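Local coordinates for protein alanine racemase (Corynebacterium glutamicum, PDB 2DY3) that binds pyridoxal-5'-phosphate as a two-chain member of the alanine racemase family, combining a TIM-barrel N-terminal domain with a C-terminal domain rich in beta strands, at residues Lys44-Ile49 against Ile71-Glu76; Ala60-Ala65 against Val77-Trp82; Leu294-Val299 against Ile309-Asn314. All blocks are in the same frame, centred on the assembly; numbering follows the deposited sequence.

Interaction 1 of 3, residues Lys44-Ile49 against Ile71-Glu76; sequences KVAPVI and IGISQE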
loop_
_atom_site.group_PDB
_atom_site.type_symbol
_atom_site.label_atom_id
_atom_site.label_comp_id
_atom_site.label_asym_id
_atom_site.label_seq_id
_atom_site.Cartn_x
_atom_site.Cartn_y
_atom_site.Cartn_z
ATOM N N LYS B 44 2.375 1.738 -18.031
ATOM C CA LYS B 44 1.412 1.532 -19.104
ATOM C C LYS B 44 0.555 2.775 -19.344
ATOM O O LYS B 44 0.245 3.111 -20.483
ATOM C CB LYS B 44 0.494 0.352 -18.773
ATOM C CG LYS B 44 1.175 -1.001 -18.840
ATOM C CD LYS B 44 1.633 -1.309 -20.259
ATOM C CE LYS B 44 2.369 -2.636 -20.319
ATOM N NZ LYS B 44 3.519 -2.651 -19.370
ATOM N N VAL B 45 0.183 3.460 -18.265
ATOM C CA VAL B 45 -0.664 4.644 -18.357
ATOM C C VAL B 45 -0.052 5.852 -19.059
ATOM O O VAL B 45 -0.666 6.425 -19.965
ATOM C CB VAL B 45 -1.141 5.085 -16.954
ATOM C CG1 VAL B 45 -1.871 6.417 -17.041
ATOM C CG2 VAL B 45 -2.051 4.011 -16.359
ATOM N N ALA B 46 1.143 6.249 -18.637
ATOM C CA ALA B 46 1.817 7.407 -19.220
ATOM C C ALA B 46 1.938 7.367 -20.746
ATOM O O ALA B 46 1.712 8.370 -21.418
ATOM C CB ALA B 46 3.203 7.575 -18.592
ATOM N N PRO B 47 2.319 6.216 -21.312
ATOM C CA PRO B 47 2.441 6.161 -22.773
ATOM C C PRO B 47 1.096 6.367 -23.471
ATOM O O PRO B 47 1.016 6.986 -24.532
ATOM C CB PRO B 47 3.023 4.773 -23.017
ATOM C CG PRO B 47 3.832 4.529 -21.801
ATOM C CD PRO B 47 2.917 5.020 -20.696
ATOM N N VAL B 48 0.032 5.855 -22.872
ATOM C CA VAL B 48 -1.282 6.018 -23.466
ATOM C C VAL B 48 -1.683 7.483 -23.404
ATOM O O VAL B 48 -2.189 8.049 -24.378
ATOM C CB VAL B 48 -2.330 5.161 -22.740
ATOM C CG1 VAL B 48 -3.722 5.549 -23.204
ATOM C CG2 VAL B 48 -2.067 3.680 -23.017
ATOM N N ILE B 49 -1.438 8.107 -22.257
ATOM C CA ILE B 49 -1.773 9.508 -22.098
ATOM C C ILE B 49 -0.957 10.353 -23.066
ATOM O O ILE B 49 -1.442 11.356 -23.600
ATOM C CB ILE B 49 -1.504 9.981 -20.660
ATOM C CG1 ILE B 49 -2.519 9.337 -19.715
ATOM C CG2 ILE B 49 -1.572 11.493 -20.585
ATOM C CD1 ILE B 49 -2.372 9.749 -18.277
ATOM N N ILE B 71 10.628 4.869 -19.406
ATOM C CA ILE B 71 9.659 4.209 -20.270
ATOM C C ILE B 71 9.577 4.848 -21.654
ATOM O O ILE B 71 8.866 4.352 -22.531
ATOM C CB ILE B 71 8.249 4.179 -19.641
ATOM C CG1 ILE B 71 7.715 5.595 -19.461
ATOM C CG2 ILE B 71 8.295 3.458 -18.302
ATOM C CD1 ILE B 71 6.355 5.630 -18.805
ATOM N N GLY B 72 10.294 5.949 -21.847
ATOM C CA GLY B 72 10.301 6.586 -23.150
ATOM C C GLY B 72 9.514 7.867 -23.305
ATOM O O GLY B 72 9.393 8.382 -24.416
ATOM N N ILE B 73 8.963 8.379 -22.211
ATOM C CA ILE B 73 8.215 9.624 -22.277
ATOM C C ILE B 73 9.206 10.699 -22.706
ATOM O O ILE B 73 10.237 10.896 -22.057
ATOM C CB ILE B 73 7.627 10.004 -20.901
ATOM C CG1 ILE B 73 6.603 8.948 -20.460
ATOM C CG2 ILE B 73 6.998 11.390 -20.972
ATOM C CD1 ILE B 73 5.419 8.821 -21.393
ATOM N N SER B 74 8.904 11.380 -23.805
ATOM C CA SER B 74 9.778 12.428 -24.316
ATOM C C SER B 74 9.185 13.816 -24.089
ATOM O O SER B 74 9.808 14.822 -24.405
ATOM C CB SER B 74 10.045 12.211 -25.813
ATOM O OG SER B 74 8.832 12.192 -26.549
ATOM N N GLN B 75 7.979 13.871 -23.542
ATOM C CA GLN B 75 7.353 15.159 -23.266
ATOM C C GLN B 75 8.020 15.855 -22.075
ATOM O O GLN B 75 8.785 15.248 -21.322
ATOM C CB GLN B 75 5.860 14.986 -22.941
ATOM C CG GLN B 75 4.938 14.669 -24.115
ATOM C CD GLN B 75 5.225 13.323 -24.750
ATOM O OE1 GLN B 75 5.608 12.370 -24.071
ATOM N NE2 GLN B 75 5.023 13.234 -26.059
ATOM N N GLU B 76 7.709 17.136 -21.920
ATOM C CA GLU B 76 8.200 17.946 -20.816
ATOM C C GLU B 76 7.772 17.241 -19.516
ATOM O O GLU B 76 6.633 16.782 -19.405
ATOM C CB GLU B 76 7.552 19.325 -20.909
ATOM C CG GLU B 76 7.928 20.317 -19.837
ATOM C CD GLU B 76 7.178 21.627 -20.004
ATOM O OE1 GLU B 76 7.134 22.140 -21.143
ATOM O OE2 GLU B 76 6.638 22.150 -19.002
#
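Ala46 and Pro47, on one side of the helix, meet Ile71 and Ile73 in a small, mainly apolar contact. The methyl of Ala46 faces the ends of both isoleucines: its CB lies 3.7 Å from Ile71 CD1 and 3.8 Å from Ile73 CD1. Ile71 CD1 also reaches the proline ring, 4.0 Å from Pro47 CD, and the two side chains cross at about a right angle. With CG1 of Ile71 between the backbone N and carbonyl carbon (chi1 63°) and the chain extended beyond it, CD1 reaches the helix.

One further contact involves the backbone. Ile73 CD1 rests 3.7 Å from Ala46 O, so the same methyl touches both the side chain and the carbonyl of Ala46. The helix is kinked at Pro47, whose N makes no bond to the turn before; Ile73 CD1 packs 4.1 Å from this Pro47 N. On the other segment, Gly72 takes a positive phi of 106° in a Schellman motif that ends helix 62-70 and turns the chain between the two isoleucines.

Beyond the pair, Ile73 also packs on Phe57 of strand 56-59 and on Ala50, while the neighbouring helix face carries Val45 and Ile49 onto Ile13 of helix 10-24. The contact thus packs helix 42-50 against the loop linking helix 62-70 to strand 76-81.

Interaction 2 of 3, residues Ala60-Ala65 against Val77-Trp82; sequences ATLAEA and VLCWIW. With PLP (pyridoxal-5'-phosphate), chain F.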
loop_
_atom_site.group_PDB
_atom_site.type_symbol
_atom_site.label_atom_id
_atom_site.label_comp_id
_atom_site.label_asym_id
_atom_site.label_seq_id
_atom_site.Cartn_x
_atom_site.Cartn_y
_atom_site.Cartn_z
ATOM N N ALA B 60 5.808 13.849 -8.441
ATOM C CA ALA B 60 6.305 14.376 -7.181
ATOM C C ALA B 60 7.809 14.259 -7.030
ATOM O O ALA B 60 8.492 15.258 -6.810
ATOM C CB ALA B 60 5.629 13.669 -6.015
ATOM N N THR B 61 8.329 13.042 -7.166
ATOM C CA THR B 61 9.749 12.811 -6.944
ATOM C C THR B 61 10.680 12.681 -8.146
ATOM O O THR B 61 10.254 12.494 -9.279
ATOM C CB THR B 61 9.955 11.560 -6.059
ATOM O OG1 THR B 61 9.627 10.380 -6.806
ATOM C CG2 THR B 61 9.063 11.628 -4.823
ATOM N N LEU B 62 11.969 12.786 -7.847
ATOM C CA LEU B 62 13.044 12.669 -8.817
ATOM C C LEU B 62 12.958 11.292 -9.449
ATOM O O LEU B 62 13.060 11.142 -10.666
ATOM C CB LEU B 62 14.385 12.810 -8.098
ATOM C CG LEU B 62 15.245 14.072 -8.184
ATOM C CD1 LEU B 62 14.423 15.302 -8.542
ATOM C CD2 LEU B 62 15.969 14.238 -6.852
ATOM N N ALA B 63 12.770 10.285 -8.601
ATOM C CA ALA B 63 12.680 8.908 -9.050
ATOM C C ALA B 63 11.504 8.679 -9.996
ATOM O O ALA B 63 11.630 7.932 -10.962
ATOM C CB ALA B 63 12.599 7.962 -7.841
ATOM N N GLU B 64 10.364 9.314 -9.727
ATOM C CA GLU B 64 9.198 9.155 -10.606
ATOM C C GLU B 64 9.466 9.829 -11.942
ATOM O O GLU B 64 9.130 9.298 -12.999
ATOM C CB GLU B 64 7.944 9.768 -9.981
ATOM C CG GLU B 64 7.486 9.084 -8.698
ATOM C CD GLU B 64 6.288 9.773 -8.079
ATOM O OE1 GLU B 64 6.261 11.017 -8.085
ATOM O OE2 GLU B 64 5.377 9.073 -7.582
ATOM N N ALA B 65 10.068 11.010 -11.895
ATOM C CA ALA B 65 10.381 11.730 -13.122
ATOM C C ALA B 65 11.354 10.903 -13.964
ATOM O O ALA B 65 11.181 10.771 -15.176
ATOM C CB ALA B 65 10.984 13.090 -12.797
ATOM N N VAL B 77 8.681 17.146 -18.549
ATOM C CA VAL B 77 8.387 16.501 -17.271
ATOM C C VAL B 77 8.760 17.412 -16.097
ATOM O O VAL B 77 9.870 17.935 -16.043
ATOM C CB VAL B 77 9.154 15.159 -17.121
ATOM C CG1 VAL B 77 8.950 14.588 -15.705
ATOM C CG2 VAL B 77 8.655 14.148 -18.157
ATOM N N LEU B 78 7.828 17.596 -15.164
ATOM C CA LEU B 78 8.054 18.440 -13.988
ATOM C C LEU B 78 8.023 17.620 -12.697
ATOM O O LEU B 78 7.154 16.775 -12.501
ATOM C CB LEU B 78 6.997 19.544 -13.914
ATOM C CG LEU B 78 7.050 20.493 -12.708
ATOM C CD1 LEU B 78 8.375 21.254 -12.650
ATOM C CD2 LEU B 78 5.893 21.468 -12.809
ATOM N N CYS B 79 8.982 17.890 -11.819
ATOM C CA CYS B 79 9.116 17.201 -10.538
ATOM C C CYS B 79 9.102 18.269 -9.429
ATOM O O CYS B 79 9.818 19.264 -9.513
ATOM C CB CYS B 79 10.433 16.400 -10.581
ATOM S SG CYS B 79 11.304 16.115 -9.059
ATOM N N TRP B 80 8.290 18.084 -8.394
ATOM C CA TRP B 80 8.237 19.105 -7.349
ATOM C C TRP B 80 8.582 18.724 -5.909
ATOM O O TRP B 80 8.476 19.561 -5.013
ATOM C CB TRP B 80 6.876 19.821 -7.388
ATOM C CG TRP B 80 5.699 18.905 -7.415
ATOM C CD1 TRP B 80 5.175 18.211 -6.366
ATOM C CD2 TRP B 80 4.926 18.543 -8.565
ATOM N NE1 TRP B 80 4.124 17.432 -6.793
ATOM C CE2 TRP B 80 3.954 17.618 -8.140
ATOM C CE3 TRP B 80 4.966 18.909 -9.916
ATOM C CZ2 TRP B 80 3.031 17.051 -9.014
ATOM C CZ3 TRP B 80 4.048 18.344 -10.783
ATOM C CH2 TRP B 80 3.094 17.425 -10.331
ATOM N N ILE B 81 8.995 17.483 -5.673
ATOM C CA ILE B 81 9.372 17.074 -4.321
ATOM C C ILE B 81 10.750 16.424 -4.335
ATOM O O ILE B 81 10.897 15.246 -4.659
ATOM C CB ILE B 81 8.353 16.086 -3.694
ATOM C CG1 ILE B 81 6.990 16.764 -3.538
ATOM C CG2 ILE B 81 8.829 15.657 -2.322
ATOM C CD1 ILE B 81 5.933 15.883 -2.885
ATOM N N TRP B 82 11.757 17.218 -3.992
ATOM C CA TRP B 82 13.143 16.767 -3.947
ATOM C C TRP B 82 13.887 17.704 -3.010
ATOM O O TRP B 82 13.353 18.740 -2.623
ATOM C CB TRP B 82 13.787 16.853 -5.336
ATOM C CG TRP B 82 13.768 18.241 -5.938
ATOM C CD1 TRP B 82 12.708 18.858 -6.538
ATOM C CD2 TRP B 82 14.863 19.171 -6.009
ATOM N NE1 TRP B 82 13.073 20.109 -6.982
ATOM C CE2 TRP B 82 14.389 20.326 -6.669
ATOM C CE3 TRP B 82 16.196 19.140 -5.580
ATOM C CZ2 TRP B 82 15.202 21.441 -6.913
ATOM C CZ3 TRP B 82 17.000 20.246 -5.819
ATOM C CH2 TRP B 82 16.500 21.382 -6.480
HETATM N N1 PLP F . -0.429 19.436 -8.973
HETATM C C2 PLP F . 0.321 19.077 -7.849
HETATM C C2A PLP F . 1.442 19.990 -7.380
HETATM C C3 PLP F . 0.007 17.874 -7.173
HETATM O O3 PLP F . 0.729 17.505 -6.057
HETATM C C4 PLP F . -1.058 17.050 -7.653
HETATM C C4A PLP F . -1.472 15.740 -6.933
HETATM C C5 PLP F . -1.807 17.475 -8.806
HETATM C C6 PLP F . -1.473 18.657 -9.446
HETATM C C5A PLP F . -2.956 16.688 -9.360
HETATM O O4P PLP F . -4.164 17.011 -8.685
HETATM P P PLP F . -5.626 16.374 -8.986
HETATM O O1P PLP F . -5.530 14.921 -8.909
HETATM O O2P PLP F . -6.430 16.956 -7.911
HETATM O O3P PLP F . -5.937 16.863 -10.348
HETATM O O HOH W 1 12.816 13.543 -4.838
#
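Ala60 lies over one face of the Trp80 indole, its CA 4.1 Å from the centroid of the five-membered ring and 23° off the normal, a CH-pi contact. On the opposite face sits pyridoxal-5'-phosphate, whose methyl C2A is 3.5 Å from Trp80 CE2. The indole thus has Ala60 CA on one face and the ligand on the other, both offset toward the rim, with the pyridine carbons C2 and C3 near CZ2. It is turned there by a chi1 of 50°, with CG set between the backbone N and the carbonyl carbon.

Ile81 lies beside the same alanine, and its CD1 packs 3.8 Å from Ala60 CB. Its N donates to Ala60 O, modelled at 2.5 Å, a length too short to be trusted in detail. A water bridges the segments nearby, accepting from Leu62 N and donating to Ile81 O at 2.6 Å.

Farther along, Leu62 and Trp82 run at a slant to each other, Leu62 CD1 3.6 Å from Trp82 CB, and the same methyl lies near Cys79 SG. Ala65 points its CB toward the strand, 3.9 Å from Val77 CG1, and also touches Cys79 CB.

Thr61 and Glu64 form a capping box at the helix start: Glu64 N donates to Thr61 OG1 and Thr61 N to Glu64 OE1. Ala60 N is a second donor to OE1, while OE2 bonds Ala35 N and makes a salt bridge with Arg355 of the second subunit. With strand 56-59, helix 62-70 and strand 76-81 this is a beta-alpha-beta unit of the TIM barrel, whose second strand presents Trp80 to the pyridoxal-5'-phosphate pocket.

Interaction 3 of 3, residues Leu294-Val299 against Ile309-Asn314; sequences LDYPQV and ISLGDN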
loop_
_atom_site.group_PDB
_atom_site.type_symbol
_atom_site.label_atom_id
_atom_site.label_comp_id
_atom_site.label_asym_id
_atom_site.label_seq_id
_atom_site.Cartn_x
_atom_site.Cartn_y
_atom_site.Cartn_z
ATOM N N LEU B 294 -24.795 -7.992 -7.946
ATOM C CA LEU B 294 -25.558 -7.903 -6.701
ATOM C C LEU B 294 -24.667 -7.683 -5.476
ATOM O O LEU B 294 -23.577 -8.237 -5.376
ATOM C CB LEU B 294 -26.425 -9.151 -6.506
ATOM C CG LEU B 294 -27.649 -9.265 -7.426
ATOM C CD1 LEU B 294 -28.665 -10.170 -6.788
ATOM C CD2 LEU B 294 -28.274 -7.905 -7.640
ATOM N N ASP B 295 -25.141 -6.858 -4.550
ATOM C CA ASP B 295 -24.388 -6.537 -3.348
ATOM C C ASP B 295 -24.491 -7.553 -2.224
ATOM O O ASP B 295 -25.513 -8.203 -2.041
ATOM C CB ASP B 295 -24.814 -5.172 -2.804
ATOM C CG ASP B 295 -24.311 -4.019 -3.650
ATOM O OD1 ASP B 295 -23.488 -4.256 -4.558
ATOM O OD2 ASP B 295 -24.732 -2.871 -3.395
ATOM N N TYR B 296 -23.402 -7.674 -1.477
ATOM C CA TYR B 296 -23.314 -8.558 -0.327
ATOM C C TYR B 296 -22.427 -7.800 0.656
ATOM O O TYR B 296 -21.253 -7.543 0.390
ATOM C CB TYR B 296 -22.685 -9.903 -0.714
ATOM C CG TYR B 296 -23.502 -10.693 -1.714
ATOM C CD1 TYR B 296 -23.233 -10.624 -3.078
ATOM C CD2 TYR B 296 -24.560 -11.491 -1.296
ATOM C CE1 TYR B 296 -23.998 -11.331 -3.994
ATOM C CE2 TYR B 296 -25.328 -12.197 -2.199
ATOM C CZ TYR B 296 -25.049 -12.116 -3.545
ATOM O OH TYR B 296 -25.825 -12.820 -4.438
ATOM N N PRO B 297 -22.991 -7.420 1.807
ATOM C CA PRO B 297 -22.298 -6.677 2.859
ATOM C C PRO B 297 -21.133 -7.405 3.513
ATOM O O PRO B 297 -21.205 -8.603 3.787
ATOM C CB PRO B 297 -23.411 -6.379 3.850
ATOM C CG PRO B 297 -24.239 -7.623 3.764
ATOM C CD PRO B 297 -24.331 -7.833 2.259
ATOM N N GLN B 298 -20.055 -6.667 3.747
ATOM C CA GLN B 298 -18.879 -7.214 4.406
ATOM C C GLN B 298 -19.289 -7.352 5.868
ATOM O O GLN B 298 -20.037 -6.522 6.380
ATOM C CB GLN B 298 -17.697 -6.244 4.250
ATOM C CG GLN B 298 -16.443 -6.562 5.069
ATOM C CD GLN B 298 -16.609 -6.225 6.537
ATOM O OE1 GLN B 298 -17.371 -5.327 6.889
ATOM N NE2 GLN B 298 -15.884 -6.932 7.400
ATOM N N VAL B 299 -18.822 -8.406 6.526
ATOM C CA VAL B 299 -19.156 -8.639 7.927
ATOM C C VAL B 299 -17.940 -9.114 8.709
ATOM O O VAL B 299 -17.026 -9.711 8.149
ATOM C CB VAL B 299 -20.249 -9.722 8.077
ATOM C CG1 VAL B 299 -21.561 -9.231 7.503
ATOM C CG2 VAL B 299 -19.806 -10.993 7.377
ATOM N N ILE B 309 -18.024 -11.771 3.711
ATOM C CA ILE B 309 -19.259 -11.119 3.294
ATOM C C ILE B 309 -20.411 -12.084 3.562
ATOM O O ILE B 309 -20.231 -13.309 3.517
ATOM C CB ILE B 309 -19.241 -10.771 1.782
ATOM C CG1 ILE B 309 -19.166 -12.053 0.947
ATOM C CG2 ILE B 309 -18.048 -9.880 1.465
ATOM C CD1 ILE B 309 -19.280 -11.805 -0.547
ATOM N N SER B 310 -21.587 -11.536 3.852
ATOM C CA SER B 310 -22.745 -12.372 4.118
ATOM C C SER B 310 -23.591 -12.535 2.864
ATOM O O SER B 310 -23.936 -11.563 2.190
ATOM C CB SER B 310 -23.594 -11.787 5.257
ATOM O OG SER B 310 -24.009 -10.466 4.971
ATOM N N LEU B 311 -23.913 -13.782 2.558
ATOM C CA LEU B 311 -24.712 -14.117 1.394
ATOM C C LEU B 311 -26.165 -14.323 1.821
ATOM O O LEU B 311 -27.046 -14.535 0.987
ATOM C CB LEU B 311 -24.179 -15.407 0.769
ATOM C CG LEU B 311 -22.674 -15.474 0.491
ATOM C CD1 LEU B 311 -22.317 -16.845 -0.078
ATOM C CD2 LEU B 311 -22.284 -14.368 -0.486
ATOM N N GLY B 312 -26.416 -14.254 3.122
ATOM C CA GLY B 312 -27.767 -14.486 3.600
ATOM C C GLY B 312 -28.054 -15.951 3.334
ATOM O O GLY B 312 -27.239 -16.809 3.674
ATOM N N ASP B 313 -29.190 -16.254 2.717
ATOM C CA ASP B 313 -29.510 -17.646 2.416
ATOM C C ASP B 313 -28.919 -18.012 1.061
ATOM O O ASP B 313 -29.202 -19.073 0.512
ATOM C CB ASP B 313 -31.025 -17.860 2.408
ATOM C CG ASP B 313 -31.714 -17.058 1.337
ATOM O OD1 ASP B 313 -31.509 -15.825 1.285
ATOM O OD2 ASP B 313 -32.461 -17.665 0.545
ATOM N N ASN B 314 -28.087 -17.117 0.537
ATOM C CA ASN B 314 -27.433 -17.306 -0.750
ATOM C C ASN B 314 -28.411 -17.752 -1.840
ATOM O O ASN B 314 -28.232 -18.798 -2.463
ATOM C CB ASN B 314 -26.290 -18.322 -0.615
ATOM C CG ASN B 314 -25.389 -18.346 -1.836
ATOM O OD1 ASN B 314 -25.243 -17.338 -2.526
ATOM N ND2 ASN B 314 -24.765 -19.489 -2.097
HETATM O O HOH W 2 -26.777 -15.178 -3.191
#
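This is a beta hairpin of the C-terminal domain, strand 294-299 pairing antiparallel with strand 307-312, and Tyr296, Ile309 and Leu311 make its main apolar cluster. Gln298 and Ile309 make a non-hydrogen-bonded pair. One step on, Ser310 N donates to Pro297 O at 3.0 Å, nearly straight at 161°, and Ile309 CA adds a CA-H...O contact to the same oxygen.

Leu311 CD2 lies over one face of the phenol, 4.2 Å from the centroid of the Tyr296 ring and 27° off its normal, a CH-pi contact in which the two side chains cross at a slant. Ser310 O instead meets the ring edge, 3.5 Å from Tyr296 CD2. Ile309 CD1 packs 3.9 Å from Tyr296 CB, brought there by a chi1 of 64°, and Val299 CG1 touches Ser310 OG.

Beyond these, Leu311 and Gly312 form a classic bulge opposite Phe267 of strand 267-271, and a type II' turn from Leu311 to Asn314 brings Asn314 within reach of the phenol through a water. This water joins the two segments, 2.8 Å from Tyr296 OH and donating to Asn314 OD1 at 2.7 Å.

Overall arrangement
From the N terminus, helix 42-50 supplies the first half of interaction 1, and the chain then passes through strand 56-59 to the first half of interaction 2. Helix 62-70 and its exit loop follow, closing interaction 1 at 71-76, and strand 76-81 closes interaction 2 directly afterwards. Their segments alternate, so the two loops cross; their centres lie 15 Å apart, and together they tie consecutive helices and strands of the barrel from its outer helices to the pyridoxal-5'-phosphate side. Interaction 3 comes much later, in series, closing a short hairpin loop in the C-terminal domain. Its centre is 41 Å from that of interaction 1 and 44 Å from that of interaction 2, and it touches neither.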